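Local coordinates for protein alternansucrase (Leuconostoc mesenteroides, PDB 6HVG) that belongs to glycoside hydrolase family 70, holds a calcium ion, and carries choline-binding-type repeats in addition to its catalytic barrel, at residues D207-G211 with K212-Y216; Q243-I246 with G247-I251. All coordinates share one frame; numbering follows the deposited sequence.

Contact 1 comes first along the chain. Strand 205-209 turns back at Asn210 and Gly211 into strand 212-216, so the contact closes a tight beta hairpin. The chain then runs through strands 226-229 and 235-238 to contact 2. There residues 243-246 lead round Gly247 into strand 249-251, which starts the next hairpin with strand 254-256. The two contacts follow in series and neither encloses the other. The centres of contact 1 and contact 2 lie about 16 Å apart. They still touch, as Ala213 O packs against Pro244 CD at 3.5 Å. Together they tie one hairpin to the approach to a later one, at the surface and about 51 Å from the centre of the chain.

Contact 1: residues D207-G211 with K212-Y216; sequences DIVNG and KAQGY
Val209 and Lys212 pair through their backbones on either side of a type II' turn formed with Asn210 and Gly211. Two bonds close it. Val209 N gives to Lys212 O at 2.8 Å. Lys212 N gives back to Val209 O at 2.9 Å. The N-H...O angle of this second bond is nearly straight (169°), although the nitrogen sits above the carbonyl plane. One step away from the turn, Ile208 and Ala213 form a non-hydrogen-bonded pair. Their side chains meet instead, Ile208 CD1 lying 3.9 Å from Ala213 CB. Beyond them, Asp207 N reaches Gln214 O at 3.2 Å, and Gln214 N reaches Asp207 O at 3.1 Å. These four bonds satisfy N and O of all four residues in the two hydrogen-bonded pairs.

The opposite face carries Asp207, Val209, Lys212 and Gln214. At chi1 -169° Val209 turns CG1 away from its own amide nitrogen and keeps CG2 next to it, on the Tyr216 side. Val209 CG2 lies at the edge of the Tyr216 ring, near its plane, and 3.5 Å from Tyr216 OH. Val209 CG2 is also 3.9 Å from Gln214 OE1. The extended Gln214 side chain crosses Val209 at about a right angle, and its OE1 takes a weak bond from Tyr216 OH. Asp207 CB meets the ring obliquely, while Asp207 OD2 is hydrogen-bonded to His192, whose ring also meets Tyr216.

The chemistry is thus divided. Backbone bonds fix the register of the hairpin, while Tyr216 and Asp207 link it to strand 191-194 through His192.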
loop_
_atom_site.group_PDB
_atom_site.type_symbol
_atom_site.label_atom_id
_atom_site.label_comp_id
_atom_site.label_asym_id
_atom_site.label_seq_id
_atom_site.Cartn_x
_atom_site.Cartn_y
_atom_site.Cartn_z
ATOM N N ASP A 207 36.916 -7.860 26.863
ATOM C CA ASP A 207 37.896 -6.977 27.443
ATOM C C ASP A 207 39.114 -7.819 27.812
ATOM O O ASP A 207 38.976 -8.943 28.307
ATOM C CB ASP A 207 37.298 -6.313 28.691
ATOM C CG ASP A 207 38.018 -5.024 29.099
ATOM O OD1 ASP A 207 39.047 -4.662 28.496
ATOM O OD2 ASP A 207 37.547 -4.363 30.049
ATOM N N ILE A 208 40.312 -7.296 27.568
ATOM C CA ILE A 208 41.514 -7.897 28.145
ATOM C C ILE A 208 41.533 -7.382 29.579
ATOM O O ILE A 208 41.639 -6.165 29.809
ATOM C CB ILE A 208 42.819 -7.521 27.402
ATOM C CG1 ILE A 208 42.700 -7.701 25.876
ATOM C CG2 ILE A 208 43.976 -8.346 27.904
ATOM C CD1 ILE A 208 42.234 -9.054 25.400
ATOM N N VAL A 209 41.327 -8.293 30.528
ATOM C CA VAL A 209 41.281 -7.951 31.953
ATOM C C VAL A 209 42.493 -8.558 32.577
ATOM O O VAL A 209 42.727 -9.742 32.432
ATOM C CB VAL A 209 40.021 -8.496 32.661
ATOM C CG1 VAL A 209 39.885 -7.890 34.045
ATOM C CG2 VAL A 209 38.760 -8.223 31.824
ATOM N N ASN A 210 43.275 -7.735 33.255
ATOM C CA ASN A 210 44.585 -8.154 33.680
ATOM C C ASN A 210 45.226 -8.793 32.463
ATOM O O ASN A 210 45.198 -8.186 31.400
ATOM C CB ASN A 210 44.468 -9.049 34.892
ATOM C CG ASN A 210 43.836 -8.312 36.091
ATOM O OD1 ASN A 210 44.370 -7.317 36.579
ATOM N ND2 ASN A 210 42.696 -8.808 36.569
ATOM N N GLY A 211 45.753 -9.998 32.538
ATOM C CA GLY A 211 46.404 -10.564 31.343
ATOM C C GLY A 211 45.534 -11.279 30.305
ATOM O O GLY A 211 46.010 -11.684 29.249
ATOM N N LYS A 212 44.254 -11.452 30.585
ATOM C CA LYS A 212 43.489 -12.430 29.854
ATOM C C LYS A 212 42.192 -11.916 29.317
ATOM O O LYS A 212 41.580 -11.031 29.892
ATOM C CB LYS A 212 43.261 -13.628 30.760
ATOM C CG LYS A 212 44.556 -14.381 30.983
ATOM C CD LYS A 212 44.543 -15.207 32.241
ATOM C CE LYS A 212 45.882 -15.874 32.384
ATOM N NZ LYS A 212 45.960 -16.577 33.686
ATOM N N ALA A 213 41.785 -12.502 28.203
ATOM C CA ALA A 213 40.537 -12.129 27.551
ATOM C C ALA A 213 39.356 -12.766 28.263
ATOM O O ALA A 213 39.405 -13.931 28.633
ATOM C CB ALA A 213 40.548 -12.540 26.083
ATOM N N GLN A 214 38.304 -11.980 28.450
ATOM C CA GLN A 214 37.106 -12.421 29.135
ATOM C C GLN A 214 35.916 -11.787 28.404
ATOM O O GLN A 214 35.913 -10.591 28.135
ATOM C CB GLN A 214 37.158 -12.036 30.640
ATOM C CG GLN A 214 38.207 -12.809 31.455
ATOM C CD GLN A 214 38.328 -12.366 32.926
ATOM O OE1 GLN A 214 37.509 -11.589 33.442
ATOM N NE2 GLN A 214 39.354 -12.867 33.607
ATOM N N GLY A 215 34.929 -12.608 28.049
ATOM C CA GLY A 215 33.757 -12.153 27.300
ATOM C C GLY A 215 32.746 -11.553 28.242
ATOM O O GLY A 215 32.752 -11.865 29.421
ATOM N N TYR A 216 31.895 -10.674 27.730
ATOM C CA TYR A 216 30.857 -10.046 28.553
ATOM C C TYR A 216 29.619 -9.819 27.740
ATOM O O TYR A 216 29.702 -9.568 26.547
ATOM C CB TYR A 216 31.334 -8.716 29.158
ATOM C CG TYR A 216 32.472 -8.903 30.120
ATOM C CD1 TYR A 216 33.786 -8.822 29.685
ATOM C CD2 TYR A 216 32.236 -9.210 31.459
ATOM C CE1 TYR A 216 34.841 -9.022 30.562
ATOM C CE2 TYR A 216 33.277 -9.416 32.341
ATOM C CZ TYR A 216 34.581 -9.320 31.889
ATOM O OH TYR A 216 35.626 -9.523 32.745
#

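Contact 2: residues Q243-I246 with G247-I251; sequences QPLI and GLQTI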
loop_
_atom_site.group_PDB
_atom_site.type_symbol
_atom_site.label_atom_id
_atom_site.label_comp_id
_atom_site.label_asym_id
_atom_site.label_seq_id
_atom_site.Cartn_x
_atom_site.Cartn_y
_atom_site.Cartn_z
ATOM N N GLN A 243 37.483 -18.802 30.235
ATOM C CA GLN A 243 38.750 -18.688 29.541
ATOM C C GLN A 243 38.561 -19.097 28.094
ATOM O O GLN A 243 37.904 -20.094 27.819
ATOM C CB GLN A 243 39.783 -19.589 30.225
ATOM C CG GLN A 243 40.102 -19.151 31.629
ATOM C CD GLN A 243 41.246 -19.928 32.209
ATOM O OE1 GLN A 243 41.466 -21.082 31.865
ATOM N NE2 GLN A 243 41.994 -19.298 33.096
ATOM N N PRO A 244 39.119 -18.319 27.147
ATOM C CA PRO A 244 38.891 -18.666 25.751
ATOM C C PRO A 244 39.586 -19.938 25.349
ATOM O O PRO A 244 40.663 -20.245 25.861
ATOM C CB PRO A 244 39.521 -17.508 24.990
ATOM C CG PRO A 244 40.573 -17.006 25.902
ATOM C CD PRO A 244 39.988 -17.135 27.279
ATOM N N LEU A 245 38.984 -20.660 24.405
ATOM C CA LEU A 245 39.605 -21.877 23.894
ATOM C C LEU A 245 40.598 -21.506 22.819
ATOM O O LEU A 245 40.400 -20.545 22.092
ATOM C CB LEU A 245 38.550 -22.830 23.324
ATOM C CG LEU A 245 37.550 -23.449 24.295
ATOM C CD1 LEU A 245 36.468 -24.199 23.525
ATOM C CD2 LEU A 245 38.292 -24.363 25.259
ATOM N N ILE A 246 41.665 -22.282 22.739
ATOM C CA ILE A 246 42.731 -22.065 21.796
ATOM C C ILE A 246 43.022 -23.346 21.038
ATOM O O ILE A 246 42.950 -24.421 21.597
ATOM C CB ILE A 246 44.001 -21.678 22.590
ATOM C CG1 ILE A 246 43.709 -20.453 23.454
ATOM C CG2 ILE A 246 45.192 -21.437 21.656
ATOM C CD1 ILE A 246 44.852 -20.117 24.392
ATOM N N GLY A 247 43.398 -23.223 19.773
ATOM C CA GLY A 247 43.751 -24.372 18.960
ATOM C C GLY A 247 42.505 -24.993 18.377
ATOM O O GLY A 247 41.410 -24.412 18.420
ATOM N N LEU A 248 42.675 -26.202 17.864
ATOM C CA LEU A 248 41.599 -26.886 17.184
ATOM C C LEU A 248 40.550 -27.326 18.203
ATOM O O LEU A 248 40.879 -27.796 19.281
ATOM C CB LEU A 248 42.166 -28.086 16.438
ATOM C CG LEU A 248 41.283 -28.748 15.379
ATOM C CD1 LEU A 248 41.058 -27.821 14.173
ATOM C CD2 LEU A 248 41.923 -30.074 14.983
ATOM N N GLN A 249 39.286 -27.141 17.871
ATOM C CA GLN A 249 38.208 -27.454 18.792
ATOM C C GLN A 249 36.975 -27.914 18.032
ATOM O O GLN A 249 36.736 -27.475 16.917
ATOM C CB GLN A 249 37.836 -26.201 19.581
ATOM C CG GLN A 249 38.939 -25.658 20.469
ATOM C CD GLN A 249 39.354 -26.650 21.519
ATOM O OE1 GLN A 249 38.535 -27.357 22.073
ATOM N NE2 GLN A 249 40.626 -26.739 21.766
ATOM N N THR A 250 36.172 -28.764 18.656
ATOM C CA THR A 250 34.891 -29.125 18.089
ATOM C C THR A 250 33.812 -28.566 18.988
ATOM O O THR A 250 33.819 -28.848 20.164
ATOM C CB THR A 250 34.740 -30.649 17.908
ATOM O OG1 THR A 250 35.965 -31.193 17.387
ATOM C CG2 THR A 250 33.595 -30.958 16.943
ATOM N N ILE A 251 32.896 -27.777 18.436
ATOM C CA ILE A 251 31.839 -27.145 19.216
ATOM C C ILE A 251 30.501 -27.394 18.536
ATOM O O ILE A 251 30.377 -27.205 17.318
ATOM C CB ILE A 251 32.066 -25.628 19.351
ATOM C CG1 ILE A 251 33.516 -25.346 19.789
ATOM C CG2 ILE A 251 31.064 -25.014 20.324
ATOM C CD1 ILE A 251 33.794 -23.898 20.146
#
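Ile246 O accepts a bond from Gln249 NE2 at 3.3 Å, with an N-H...O angle of 144°. The amide nitrogen stands above the carbonyl plane, so the bond uses no ideal lone-pair direction. The Gln249 side chain gets there by bending at chi2 (-61°), which brings its amide back to the Ile246 carbonyl. Gly247 sits at the bend with a positive phi of 84°, a region glycine enters easily.

The stem of the same glutamine packs on Leu245. Gln249 CG lies 4.0 Å from Leu245 CB, and the two side chains cross at about a right angle. Leu245 CD1 also approaches Gln249 OE1 at 4.0 Å. One side chain therefore spans the bend with a polar end on Ile246 and an aliphatic stem on Leu245. Further along, Leu245 CD1 and Ile251 CD1 meet more loosely, at 4.3 Å. Both of these residues also rest on Tyr237 of strand 235-238.

Backbone bonds join Leu245 to Tyr237 and Gln249 to Gln256, so the bend runs between strand 235-238 and the hairpin of strands 249-251 and 254-256. Such a short glycine-containing link into a two-stranded antiparallel hairpin fits the choline-binding repeat family, in which small hairpins follow one another along the chain.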